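Local coordinates for Pab-dependent poly(a)-specific ribonuclease subunit PAN2 (Neurospora crassa, PDB 4CZX), which probably serves as the catalytic subunit of the PAN complex that shortens mRNA poly(A) tails, this chain being its N-terminal WD40 domain rather than the nuclease domain, at residues T124-V129 with I180-K185; N134-I139 with D154-L159; K302-N307 with Y312-P317; T258-N263 with F293-T298. One frame throughout, in Å; residues are numbered along the deposited sequence. Where two conformers were deposited one is given.

The four contacts sample two places on one beta-propeller. Contacts 1 and 2 both join the sheet holding strands 126-131 and 135-140 to the following one, with strands 156-161 and 184-189, their centres about 10 Å apart. Contacts 3 and 4 share the blade of strands 290-295, 302-306 and 310-315; their centres are also about 10 Å apart, whereas those of contacts 1 and 3 are about 32 Å apart. Contact 4, closest to the chain centre, is wholly apolar packing between blades. Contact 3 is backbone pairing within a blade. Contacts 1 and 2 lie farther out; contact 1 places a carboxylate beside a phenyl edge, and contact 2 runs from a buried sulfur to amides near solvent.

Contact 1 of 4, residues T124-V129 with I180-K185; sequences TSEILV and ITFTIK
Phe182 extends from the loop ahead of strand 184-189 and points its ring at Glu126, with Leu128, two residues further along the neighbouring sheet, against one face. The two meet different parts of the ring. The Leu128 and Phe182 side chains run alongside in opposite senses: Leu128 CD2 lies 4.0 Å from Phe182 CD1, and Leu128 CD1 stands over one ring face, displaced toward the rim. At the far end Glu126 OE1 is 4.1 Å from Phe182 CZ, near the ring plane and at its edge, with carboxylate and ring planes 42° apart. An oxygen placed so would favour the weakly positive ring hydrogens, though the approach is long. Glu126 reaches it by an extended chain, CG anti to the backbone N (chi1 -175°). Its carboxylate is held by other partners: OE1 by the hydroxyl of Thr120 and OE2 by a salt bridge to Lys122, which together should limit its rotation. The area buried, 122 Å², is modest, and apolar packing accounts for most of it. Within the propeller, strand 126-131 runs between strands 114-119 and 135-140, and the Phe182 ring, touching Val138 and Thr120 as well, laps from the loop between strands 173-177 and 184-189 onto that sheet.

Contact 2 of 4, residues N134-I139 with D154-L159; sequences NKMLVI and DQYSFL
The phenol oxygen of Tyr156, whose ring edge meets Met136, is hydrogen-bonded to Asn175 ND2, and the same amide nitrogen is bonded to Asp154 OD2. One asparagine thus ties the far end of the tyrosine to the residue two places before it. The setting is the junction between successive propeller blades: strand 135-140 belongs to one four-stranded sheet, strand 156-161 opens the next. Met136, which has two conformers, makes in one of them a Met-aromatic contact, its SD 5.1 Å from the centroid of the Tyr156 ring and 75° off the ring normal, hence at the edge. The nearest ring atom to Met136 SD is Tyr156 CE2, at 3.8 Å. The chain bends at its last torsion (chi3 -66°), and Thr152 and Ala130 also touch it.

Toward solvent the contact becomes polar and loose. Asn134 OD1 is 3.5 Å from Gln155 NE2, with the amide planes 55° apart, and this geometry is doubtful because Asn134 too has two conformers. Asn134 ND2 has a firmer partner in Thr152 O, while Gln155 OE1 makes a weak bond to Asn170 ND2. Two atoms of its own segment stand near the rim of the Tyr156 ring on opposite faces: Leu159 CD2 on one and, on the other, the carbonyl oxygen Asp154 O, 3.6 Å above the plane of the Tyr156 ring.

Contact 3 of 4, residues K302-N307 with Y312-P317; sequences KALADN and YVWGSP
Leu304 and Tyr312 form a hydrogen-bonded pair at the turn-proximal end of this antiparallel hairpin: Tyr312 N donates to Leu304 O at 2.8 Å and Leu304 N to Tyr312 O at 3.0 Å. Lys302 and Trp314 repeat the pattern, with Trp314 N to Lys302 O at 2.7 Å. Between them Ala303 and Val313 are the non-hydrogen-bonded pair, and Ala303 CA comes 3.1 Å from Tyr312 O in a CA-H...O contact. This ladder is tight; the side chains are looser: Leu304 CD1 is 4.3 Å from Trp314 CD1, and the Lys302 chain leads away, its ammonium bonded to Gly299 O. Past Gly315 the chain runs out to exposed, poorly ordered Pro317. Asp306 OD2 lies 3.4 Å from Tyr312 OH, in the plane of the ring, with the carboxylate turned 75° to it. Putting an alanine at Tyr312 would probably leave Gln287 N without the phenol oxygen and open a gap beside Asp306. Asp306 accepts from the backbone amides of Lys308, Asn310 and Gly288. Through Val313 and Leu12, strand 310-315 pairs with strand 10-16, from near the N terminus, as in "velcro" propeller closure; backbone bonds hold the blade, and those to Asp306 are consistent with a fixed turn.

Contact 4 of 4, residues T258-N263 with F293-T298; sequences TAIVVN and FDVSRT
Val262 sets its CG2 methyl over the middle of the Phe293 ring, a CH-pi contact with that carbon 3.5 Å from the ring centroid and 1° off the normal. So central is the methyl that Val262 CG2 is 3.8 Å from Phe293 CG and equally far from the other five ring carbons. This is face-to-face packing of two sheets in a beta-propeller: strand 258-262 lies in one blade, and strand 290-295 begins the next. Their short axes approach to 9.0 Å and run nearly antiparallel (155°), a separation too wide for backbone pairing, so side chains fill the interface.

Ile260, two residues before Val262 along its strand, meets the outer end of the same ring: Ile260 CG2 is 3.6 Å from Phe293 CZ, and the two side chains cross at about a right angle. The ring gets there because Phe293 CG is anti to its backbone N (chi1 174°). Further apolar cover comes from Leu304 on the next strand of its own sheet, whose CG lies 3.8 Å from Phe293 CD1, while His248 and Arg250 of strand 248-251 also touch the ring. A leucine in place of Phe293 would probably leave the methyls of Val262 and Ile260 without their flat partner and open a gap between the blades.

Asp294, between Phe293 and Val295 in the chain, has polar partners instead, with a salt bridge to Arg250 and a bond from Phe35 N. Beyond it the apolar layer continues through Val295, whose CG2 lies 3.9 Å from Ile260 CD1.

Contact 1 of 4, residues T124-V129 with I180-K185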
loop_
_atom_site.group_PDB
_atom_site.type_symbol
_atom_site.label_atom_id
_atom_site.label_comp_id
_atom_site.label_asym_id
_atom_site.label_seq_id
_atom_site.Cartn_x
_atom_site.Cartn_y
_atom_site.Cartn_z
ATOM N N THR A 124 -6.597 -3.736 41.693
ATOM C CA THR A 124 -6.500 -3.529 40.252
ATOM C C THR A 124 -5.864 -4.724 39.547
ATOM O O THR A 124 -5.529 -4.643 38.371
ATOM C CB THR A 124 -5.701 -2.257 39.929
ATOM O OG1 THR A 124 -4.465 -2.270 40.654
ATOM C CG2 THR A 124 -6.504 -1.012 40.310
ATOM N N SER A 125 -5.712 -5.834 40.260
ATOM C CA SER A 125 -5.039 -7.011 39.722
ATOM C C SER A 125 -5.961 -7.872 38.859
ATOM O O SER A 125 -5.497 -8.740 38.118
ATOM C CB SER A 125 -4.471 -7.862 40.863
ATOM O OG SER A 125 -3.706 -7.080 41.762
ATOM N N GLU A 126 -7.271 -7.649 38.973
ATOM C CA GLU A 126 -8.242 -8.511 38.301
ATOM C C GLU A 126 -9.471 -7.748 37.806
ATOM O O GLU A 126 -9.969 -6.839 38.473
ATOM C CB GLU A 126 -8.674 -9.633 39.253
ATOM C CG GLU A 126 -9.596 -10.683 38.660
ATOM C CD GLU A 126 -10.033 -11.732 39.684
ATOM O OE1 GLU A 126 -11.050 -11.510 40.379
ATOM O OE2 GLU A 126 -9.367 -12.788 39.783
ATOM N N ILE A 127 -9.960 -8.117 36.627
ATOM C CA ILE A 127 -11.196 -7.536 36.132
ATOM C C ILE A 127 -12.228 -8.591 35.757
ATOM O O ILE A 127 -11.894 -9.738 35.452
ATOM C CB ILE A 127 -10.964 -6.633 34.903
ATOM C CG1 ILE A 127 -10.253 -7.404 33.785
ATOM C CG2 ILE A 127 -10.213 -5.379 35.295
ATOM C CD1 ILE A 127 -10.062 -6.583 32.516
ATOM N N LEU A 128 -13.488 -8.180 35.801
ATOM C CA LEU A 128 -14.601 -8.983 35.312
ATOM C C LEU A 128 -15.086 -8.362 34.013
ATOM O O LEU A 128 -15.249 -7.146 33.945
ATOM C CB LEU A 128 -15.726 -9.023 36.345
ATOM C CG LEU A 128 -17.041 -9.682 35.917
ATOM C CD1 LEU A 128 -16.891 -11.194 35.773
ATOM C CD2 LEU A 128 -18.154 -9.340 36.924
ATOM N N VAL A 129 -15.309 -9.166 32.976
ATOM C CA VAL A 129 -15.820 -8.599 31.736
ATOM C C VAL A 129 -17.071 -9.369 31.337
ATOM O O VAL A 129 -17.173 -10.578 31.555
ATOM C CB VAL A 129 -14.769 -8.603 30.576
ATOM C CG1 VAL A 129 -13.432 -7.971 31.035
ATOM C CG2 VAL A 129 -14.560 -9.994 30.006
ATOM N N ILE A 180 -16.310 -11.311 45.416
ATOM C CA ILE A 180 -15.444 -12.473 45.576
ATOM C C ILE A 180 -15.971 -13.665 44.775
ATOM O O ILE A 180 -15.208 -14.336 44.085
ATOM C CB ILE A 180 -15.312 -12.875 47.072
ATOM C CG1 ILE A 180 -14.792 -11.700 47.914
ATOM C CG2 ILE A 180 -14.386 -14.075 47.233
ATOM C CD1 ILE A 180 -14.877 -11.928 49.447
ATOM N N THR A 181 -17.279 -13.915 44.863
ATOM C CA THR A 181 -17.881 -15.105 44.251
ATOM C C THR A 181 -18.686 -14.811 42.980
ATOM O O THR A 181 -19.020 -15.730 42.229
ATOM C CB THR A 181 -18.810 -15.832 45.238
ATOM O OG1 THR A 181 -19.973 -15.028 45.492
ATOM C CG2 THR A 181 -18.088 -16.114 46.559
ATOM N N PHE A 182 -18.992 -13.534 42.759
ATOM C CA PHE A 182 -19.810 -13.072 41.629
ATOM C C PHE A 182 -21.268 -13.543 41.697
ATOM O O PHE A 182 -22.017 -13.380 40.736
ATOM C CB PHE A 182 -19.170 -13.487 40.293
ATOM C CG PHE A 182 -17.730 -13.076 40.173
ATOM C CD1 PHE A 182 -17.388 -11.738 40.087
ATOM C CD2 PHE A 182 -16.714 -14.022 40.196
ATOM C CE1 PHE A 182 -16.056 -11.344 40.006
ATOM C CE2 PHE A 182 -15.385 -13.636 40.113
ATOM C CZ PHE A 182 -15.053 -12.293 40.020
ATOM N N THR A 183 -21.688 -14.089 42.831
ATOM C CA THR A 183 -23.095 -14.463 42.984
ATOM C C THR A 183 -23.956 -13.227 43.231
ATOM O O THR A 183 -23.521 -12.267 43.865
ATOM C CB THR A 183 -23.320 -15.457 44.136
ATOM O OG1 THR A 183 -23.189 -14.778 45.388
ATOM C CG2 THR A 183 -22.334 -16.615 44.066
ATOM N N ILE A 184 -25.184 -13.257 42.727
ATOM C CA ILE A 184 -26.125 -12.157 42.941
ATOM C C ILE A 184 -26.611 -12.095 44.386
ATOM O O ILE A 184 -27.226 -13.037 44.880
ATOM C CB ILE A 184 -27.348 -12.285 42.015
ATOM C CG1 ILE A 184 -26.898 -12.374 40.558
ATOM C CG2 ILE A 184 -28.316 -11.117 42.237
ATOM C CD1 ILE A 184 -28.019 -12.755 39.591
ATOM N N LYS A 185 -26.339 -10.979 45.056
ATOM C CA LYS A 185 -26.801 -10.776 46.427
ATOM C C LYS A 185 -28.198 -10.157 46.456
ATOM O O LYS A 185 -28.979 -10.396 47.379
ATOM C CB LYS A 185 -25.822 -9.883 47.193
ATOM C CG LYS A 185 -24.401 -10.433 47.263
ATOM C CD LYS A 185 -23.614 -9.809 48.412
ATOM C CE LYS A 185 -22.914 -10.881 49.242
ATOM N NZ LYS A 185 -21.807 -10.315 50.058
#

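Contact 2 of 4, residues N134-I139 with D154-L159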
loop_
_atom_site.group_PDB
_atom_site.type_symbol
_atom_site.label_atom_id
_atom_site.label_comp_id
_atom_site.label_asym_id
_atom_site.label_seq_id
_atom_site.Cartn_x
_atom_site.Cartn_y
_atom_site.Cartn_z
ATOM N N ASN A 134 -24.093 -14.743 27.247
ATOM C CA ASN A 134 -24.388 -15.467 28.478
ATOM C C ASN A 134 -23.154 -16.071 29.143
ATOM O O ASN A 134 -23.254 -16.976 29.968
ATOM C CB ASN A 134 -25.447 -16.530 28.197
ATOM C CG ASN A 134 -26.779 -15.917 27.803
ATOM O OD1 ASN A 134 -27.226 -16.054 26.666
ATOM N ND2 ASN A 134 -27.416 -15.224 28.747
ATOM N N LYS A 135 -21.990 -15.530 28.791
ATOM C CA LYS A 135 -20.753 -15.857 29.477
ATOM C C LYS A 135 -20.118 -14.595 30.040
ATOM O O LYS A 135 -20.274 -13.514 29.473
ATOM C CB LYS A 135 -19.752 -16.541 28.544
ATOM C CG LYS A 135 -19.862 -18.054 28.476
ATOM C CD LYS A 135 -20.739 -18.493 27.326
ATOM C CE LYS A 135 -20.384 -19.906 26.868
ATOM N NZ LYS A 135 -19.106 -19.948 26.094
ATOM N N MET A 136 -19.430 -14.741 31.171
ATOM C CA MET A 136 -18.556 -13.689 31.687
ATOM C C MET A 136 -17.146 -14.244 31.810
ATOM O O MET A 136 -16.960 -15.451 31.944
ATOM C CB MET A 136 -19.036 -13.174 33.048
ATOM C CG MET A 136 -20.485 -12.709 33.074
ATOM S SD MET A 136 -20.897 -11.895 34.633
ATOM C CE MET A 136 -20.739 -13.262 35.786
ATOM N N LEU A 137 -16.149 -13.364 31.760
ATOM C CA LEU A 137 -14.767 -13.801 31.899
ATOM C C LEU A 137 -14.055 -13.009 32.977
ATOM O O LEU A 137 -14.259 -11.803 33.114
ATOM C CB LEU A 137 -14.004 -13.664 30.577
ATOM C CG LEU A 137 -14.541 -14.466 29.394
ATOM C CD1 LEU A 137 -15.382 -13.577 28.491
ATOM C CD2 LEU A 137 -13.391 -15.106 28.631
ATOM N N VAL A 138 -13.227 -13.708 33.737
ATOM C CA VAL A 138 -12.380 -13.090 34.741
ATOM C C VAL A 138 -10.945 -13.033 34.189
ATOM O O VAL A 138 -10.408 -14.042 33.729
ATOM C CB VAL A 138 -12.425 -13.868 36.070
ATOM C CG1 VAL A 138 -11.634 -13.133 37.122
ATOM C CG2 VAL A 138 -13.871 -14.065 36.535
ATOM N N ILE A 139 -10.339 -11.849 34.222
ATOM C CA ILE A 139 -9.003 -11.641 33.653
ATOM C C ILE A 139 -7.992 -11.189 34.706
ATOM O O ILE A 139 -8.252 -10.241 35.461
ATOM C CB ILE A 139 -9.047 -10.595 32.503
ATOM C CG1 ILE A 139 -9.777 -11.181 31.290
ATOM C CG2 ILE A 139 -7.642 -10.136 32.118
ATOM C CD1 ILE A 139 -10.178 -10.155 30.221
ATOM N N ASP A 154 -28.266 -13.201 33.207
ATOM C CA ASP A 154 -28.503 -11.802 32.884
ATOM C C ASP A 154 -27.365 -11.241 32.036
ATOM O O ASP A 154 -26.194 -11.524 32.285
ATOM C CB ASP A 154 -28.676 -10.976 34.166
ATOM C CG ASP A 154 -29.936 -11.352 34.938
ATOM O OD1 ASP A 154 -31.012 -11.467 34.316
ATOM O OD2 ASP A 154 -29.852 -11.535 36.170
ATOM N N GLN A 155 -27.719 -10.446 31.033
ATOM C CA GLN A 155 -26.734 -9.805 30.175
ATOM C C GLN A 155 -26.538 -8.369 30.638
ATOM O O GLN A 155 -27.489 -7.720 31.073
ATOM C CB GLN A 155 -27.170 -9.877 28.711
ATOM C CG GLN A 155 -27.342 -11.308 28.224
ATOM C CD GLN A 155 -27.693 -11.385 26.759
ATOM O OE1 GLN A 155 -27.904 -10.360 26.110
ATOM N NE2 GLN A 155 -27.752 -12.603 26.221
ATOM N N TYR A 156 -25.298 -7.885 30.577
ATOM C CA TYR A 156 -24.956 -6.633 31.233
ATOM C C TYR A 156 -24.520 -5.517 30.287
ATOM O O TYR A 156 -23.788 -5.760 29.329
ATOM C CB TYR A 156 -23.846 -6.890 32.269
ATOM C CG TYR A 156 -24.302 -7.776 33.409
ATOM C CD1 TYR A 156 -25.318 -7.366 34.261
ATOM C CD2 TYR A 156 -23.726 -9.017 33.631
ATOM C CE1 TYR A 156 -25.749 -8.168 35.311
ATOM C CE2 TYR A 156 -24.141 -9.824 34.683
ATOM C CZ TYR A 156 -25.160 -9.387 35.521
ATOM O OH TYR A 156 -25.595 -10.172 36.561
ATOM N N SER A 157 -24.937 -4.288 30.600
ATOM C CA SER A 157 -24.465 -3.104 29.881
ATOM C C SER A 157 -23.418 -2.284 30.640
ATOM O O SER A 157 -22.667 -1.529 30.022
ATOM C CB SER A 157 -25.644 -2.191 29.531
ATOM O OG SER A 157 -26.572 -2.870 28.697
ATOM N N PHE A 158 -23.411 -2.406 31.968
ATOM C CA PHE A 158 -22.462 -1.705 32.846
ATOM C C PHE A 158 -22.042 -2.603 33.994
ATOM O O PHE A 158 -22.847 -3.399 34.500
ATOM C CB PHE A 158 -23.052 -0.429 33.471
ATOM C CG PHE A 158 -23.416 0.635 32.488
ATOM C CD1 PHE A 158 -24.685 0.673 31.939
ATOM C CD2 PHE A 158 -22.513 1.624 32.147
ATOM C CE1 PHE A 158 -25.034 1.657 31.032
ATOM C CE2 PHE A 158 -22.863 2.611 31.243
ATOM C CZ PHE A 158 -24.125 2.633 30.694
ATOM N N LEU A 159 -20.794 -2.425 34.418
ATOM C CA LEU A 159 -20.239 -3.048 35.618
ATOM C C LEU A 159 -19.380 -2.019 36.329
ATOM O O LEU A 159 -18.599 -1.328 35.684
ATOM C CB LEU A 159 -19.387 -4.276 35.266
ATOM C CG LEU A 159 -20.069 -5.484 34.613
ATOM C CD1 LEU A 159 -19.019 -6.478 34.116
ATOM C CD2 LEU A 159 -20.977 -6.155 35.625
#

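Contact 3 of 4, residues K302-N307 with Y312-P317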
loop_
_atom_site.group_PDB
_atom_site.type_symbol
_atom_site.label_atom_id
_atom_site.label_comp_id
_atom_site.label_asym_id
_atom_site.label_seq_id
_atom_site.Cartn_x
_atom_site.Cartn_y
_atom_site.Cartn_z
ATOM N N LYS A 302 -15.258 18.427 34.654
ATOM C CA LYS A 302 -16.443 17.776 34.104
ATOM C C LYS A 302 -16.330 17.692 32.587
ATOM O O LYS A 302 -16.125 18.707 31.923
ATOM C CB LYS A 302 -17.728 18.532 34.467
ATOM C CG LYS A 302 -18.222 18.343 35.901
ATOM C CD LYS A 302 -17.394 19.127 36.915
ATOM C CE LYS A 302 -18.065 19.121 38.282
ATOM N NZ LYS A 302 -17.308 19.917 39.304
ATOM N N ALA A 303 -16.478 16.492 32.041
ATOM C CA ALA A 303 -16.354 16.307 30.592
ATOM C C ALA A 303 -17.658 15.823 29.990
ATOM O O ALA A 303 -18.323 14.970 30.566
ATOM C CB ALA A 303 -15.237 15.328 30.272
ATOM N N LEU A 304 -17.993 16.356 28.813
ATOM C CA LEU A 304 -19.228 16.020 28.116
ATOM C C LEU A 304 -18.944 15.831 26.630
ATOM O O LEU A 304 -18.331 16.699 26.007
ATOM C CB LEU A 304 -20.281 17.117 28.299
ATOM C CG LEU A 304 -20.806 17.478 29.690
ATOM C CD1 LEU A 304 -19.860 18.420 30.434
ATOM C CD2 LEU A 304 -22.183 18.102 29.570
ATOM N N ALA A 305 -19.372 14.709 26.060
ATOM C CA ALA A 305 -19.217 14.509 24.624
ATOM C C ALA A 305 -20.579 14.576 23.963
ATOM O O ALA A 305 -21.553 14.061 24.518
ATOM C CB ALA A 305 -18.538 13.171 24.321
ATOM N N ASP A 306 -20.657 15.217 22.792
ATOM C CA ASP A 306 -21.946 15.373 22.122
ATOM C C ASP A 306 -21.996 14.634 20.789
ATOM O O ASP A 306 -20.982 14.113 20.312
ATOM C CB ASP A 306 -22.306 16.864 21.934
ATOM C CG ASP A 306 -21.439 17.594 20.898
ATOM O OD1 ASP A 306 -20.781 16.965 20.042
ATOM O OD2 ASP A 306 -21.433 18.843 20.939
ATOM N N ASN A 307 -23.178 14.594 20.179
ATOM C CA ASN A 307 -23.328 13.793 18.974
ATOM C C ASN A 307 -22.808 14.518 17.736
ATOM O O ASN A 307 -22.899 13.997 16.629
ATOM C CB ASN A 307 -24.791 13.371 18.790
ATOM C CG ASN A 307 -25.687 14.511 18.390
ATOM O OD1 ASN A 307 -25.382 15.676 18.631
ATOM N ND2 ASN A 307 -26.808 14.180 17.765
ATOM N N TYR A 312 -16.130 18.435 25.570
ATOM C CA TYR A 312 -15.885 19.663 26.311
ATOM C C TYR A 312 -15.417 19.351 27.718
ATOM O O TYR A 312 -15.841 18.362 28.310
ATOM C CB TYR A 312 -17.149 20.518 26.414
ATOM C CG TYR A 312 -17.841 20.833 25.114
ATOM C CD1 TYR A 312 -18.756 19.950 24.561
ATOM C CD2 TYR A 312 -17.609 22.031 24.459
ATOM C CE1 TYR A 312 -19.408 20.241 23.377
ATOM C CE2 TYR A 312 -18.257 22.336 23.276
ATOM C CZ TYR A 312 -19.154 21.433 22.737
ATOM O OH TYR A 312 -19.795 21.723 21.554
ATOM N N VAL A 313 -14.556 20.204 28.257
ATOM C CA VAL A 313 -14.248 20.155 29.682
ATOM C C VAL A 313 -14.714 21.450 30.316
ATOM O O VAL A 313 -14.385 22.536 29.841
ATOM C CB VAL A 313 -12.748 19.943 29.951
ATOM C CG1 VAL A 313 -12.410 20.233 31.422
ATOM C CG2 VAL A 313 -12.355 18.528 29.595
ATOM N N TRP A 314 -15.501 21.319 31.382
ATOM C CA TRP A 314 -16.005 22.456 32.132
ATOM C C TRP A 314 -15.503 22.385 33.566
ATOM O O TRP A 314 -15.169 21.308 34.068
ATOM C CB TRP A 314 -17.537 22.496 32.116
ATOM C CG TRP A 314 -18.141 22.984 30.820
ATOM C CD1 TRP A 314 -18.211 22.306 29.638
ATOM C CD2 TRP A 314 -18.772 24.251 30.593
ATOM N NE1 TRP A 314 -18.842 23.076 28.686
ATOM C CE2 TRP A 314 -19.195 24.274 29.249
ATOM C CE3 TRP A 314 -19.021 25.369 31.398
ATOM C CZ2 TRP A 314 -19.849 25.374 28.691
ATOM C CZ3 TRP A 314 -19.667 26.460 30.843
ATOM C CH2 TRP A 314 -20.075 26.454 29.503
ATOM N N GLY A 315 -15.460 23.538 34.220
ATOM C CA GLY A 315 -14.988 23.619 35.590
ATOM C C GLY A 315 -14.659 25.049 35.959
ATOM O O GLY A 315 -15.017 25.982 35.237
ATOM N N SER A 316 -13.984 25.222 37.091
ATOM C CA SER A 316 -13.586 26.544 37.550
ATOM C C SER A 316 -12.404 27.112 36.763
ATOM O O SER A 316 -11.480 26.383 36.400
ATOM C CB SER A 316 -13.232 26.495 39.035
ATOM O OG SER A 316 -12.599 27.694 39.431
ATOM N N PRO A 317 -12.431 28.426 36.495
ATOM C CA PRO A 317 -11.304 29.115 35.858
ATOM C C PRO A 317 -10.057 29.087 36.735
ATOM O O PRO A 317 -8.956 29.344 36.250
ATOM C CB PRO A 317 -11.810 30.553 35.690
ATOM C CG PRO A 317 -13.289 30.471 35.808
ATOM C CD PRO A 317 -13.576 29.323 36.721
#

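Contact 4 of 4, residues T258-N263 with F293-T298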
loop_
_atom_site.group_PDB
_atom_site.type_symbol
_atom_site.label_atom_id
_atom_site.label_comp_id
_atom_site.label_asym_id
_atom_site.label_seq_id
_atom_site.Cartn_x
_atom_site.Cartn_y
_atom_site.Cartn_z
ATOM N N THR A 258 -23.241 13.378 47.218
ATOM C CA THR A 258 -23.699 14.260 46.154
ATOM C C THR A 258 -23.568 13.586 44.787
ATOM O O THR A 258 -22.587 12.888 44.522
ATOM C CB THR A 258 -22.912 15.590 46.187
ATOM O OG1 THR A 258 -23.225 16.293 47.395
ATOM C CG2 THR A 258 -23.267 16.467 45.014
ATOM N N ALA A 259 -24.582 13.779 43.943
ATOM C CA ALA A 259 -24.567 13.288 42.574
ATOM C C ALA A 259 -24.522 14.451 41.587
ATOM O O ALA A 259 -25.036 15.540 41.860
ATOM C CB ALA A 259 -25.789 12.416 42.300
ATOM N N ILE A 260 -23.900 14.202 40.442
ATOM C CA ILE A 260 -23.826 15.171 39.366
ATOM C C ILE A 260 -24.675 14.650 38.216
ATOM O O ILE A 260 -24.348 13.633 37.636
ATOM C CB ILE A 260 -22.384 15.381 38.894
ATOM C CG1 ILE A 260 -21.504 15.793 40.081
ATOM C CG2 ILE A 260 -22.336 16.428 37.806
ATOM C CD1 ILE A 260 -20.003 15.681 39.787
ATOM N N VAL A 261 -25.767 15.348 37.913
ATOM C CA VAL A 261 -26.773 14.849 36.977
ATOM C C VAL A 261 -26.864 15.707 35.724
ATOM O O VAL A 261 -26.920 16.937 35.811
ATOM C CB VAL A 261 -28.159 14.799 37.642
ATOM C CG1 VAL A 261 -29.154 14.087 36.729
ATOM C CG2 VAL A 261 -28.056 14.114 38.992
ATOM N N VAL A 262 -26.910 15.056 34.564
ATOM C CA VAL A 262 -26.788 15.752 33.296
ATOM C C VAL A 262 -27.912 15.351 32.343
ATOM O O VAL A 262 -28.218 14.167 32.209
ATOM C CB VAL A 262 -25.424 15.447 32.616
ATOM C CG1 VAL A 262 -25.221 16.342 31.406
ATOM C CG2 VAL A 262 -24.275 15.620 33.614
ATOM N N ASN A 263 -28.513 16.332 31.679
ATOM C CA ASN A 263 -29.504 16.032 30.646
ATOM C C ASN A 263 -28.889 16.195 29.259
ATOM O O ASN A 263 -27.757 16.666 29.120
ATOM C CB ASN A 263 -30.761 16.906 30.838
ATOM C CG ASN A 263 -30.784 18.161 29.974
ATOM O OD1 ASN A 263 -29.765 18.793 29.712
ATOM N ND2 ASN A 263 -31.986 18.540 29.546
ATOM N N PHE A 293 -20.615 11.506 29.534
ATOM C CA PHE A 293 -20.264 12.385 30.640
ATOM C C PHE A 293 -19.294 11.685 31.595
ATOM O O PHE A 293 -19.419 10.485 31.844
ATOM C CB PHE A 293 -21.533 12.824 31.396
ATOM C CG PHE A 293 -21.254 13.618 32.631
ATOM C CD1 PHE A 293 -20.728 14.897 32.537
ATOM C CD2 PHE A 293 -21.514 13.088 33.888
ATOM C CE1 PHE A 293 -20.472 15.641 33.673
ATOM C CE2 PHE A 293 -21.257 13.830 35.036
ATOM C CZ PHE A 293 -20.727 15.101 34.925
ATOM N N ASP A 294 -18.322 12.422 32.123
ATOM C CA ASP A 294 -17.535 11.913 33.243
ATOM C C ASP A 294 -17.054 13.064 34.120
ATOM O O ASP A 294 -17.060 14.228 33.702
ATOM C CB ASP A 294 -16.331 11.075 32.741
ATOM C CG ASP A 294 -15.752 10.168 33.818
ATOM O OD1 ASP A 294 -16.471 9.869 34.807
ATOM O OD2 ASP A 294 -14.570 9.764 33.685
ATOM N N VAL A 295 -16.640 12.722 35.337
ATOM C CA VAL A 295 -16.049 13.677 36.273
ATOM C C VAL A 295 -14.657 13.177 36.675
ATOM O O VAL A 295 -14.437 11.973 36.775
ATOM C CB VAL A 295 -16.929 13.870 37.533
ATOM C CG1 VAL A 295 -17.046 12.562 38.321
ATOM C CG2 VAL A 295 -16.372 14.977 38.419
ATOM N N SER A 296 -13.716 14.093 36.862
ATOM C CA SER A 296 -12.344 13.721 37.245
ATOM C C SER A 296 -12.255 13.255 38.699
ATOM O O SER A 296 -13.174 13.487 39.485
ATOM C CB SER A 296 -11.398 14.897 37.026
ATOM O OG SER A 296 -11.617 15.926 37.983
ATOM N N ARG A 297 -11.132 12.632 39.066
ATOM C CA ARG A 297 -10.958 12.104 40.427
ATOM C C ARG A 297 -11.049 13.180 41.501
ATOM O O ARG A 297 -11.488 12.910 42.623
ATOM C CB ARG A 297 -9.613 11.380 40.558
ATOM C CG ARG A 297 -9.475 10.110 39.719
ATOM C CD ARG A 297 -10.546 9.082 40.063
ATOM N NE ARG A 297 -10.420 7.853 39.274
ATOM C CZ ARG A 297 -10.714 7.751 37.977
ATOM N NH1 ARG A 297 -11.134 8.814 37.296
ATOM N NH2 ARG A 297 -10.574 6.586 37.351
ATOM N N THR A 298 -10.625 14.397 41.169
ATOM C CA THR A 298 -10.681 15.504 42.120
ATOM C C THR A 298 -12.065 16.141 42.187
ATOM O O THR A 298 -12.362 16.901 43.112
ATOM C CB THR A 298 -9.680 16.602 41.761
ATOM O OG1 THR A 298 -9.980 17.092 40.446
ATOM C CG2 THR A 298 -8.251 16.064 41.804
#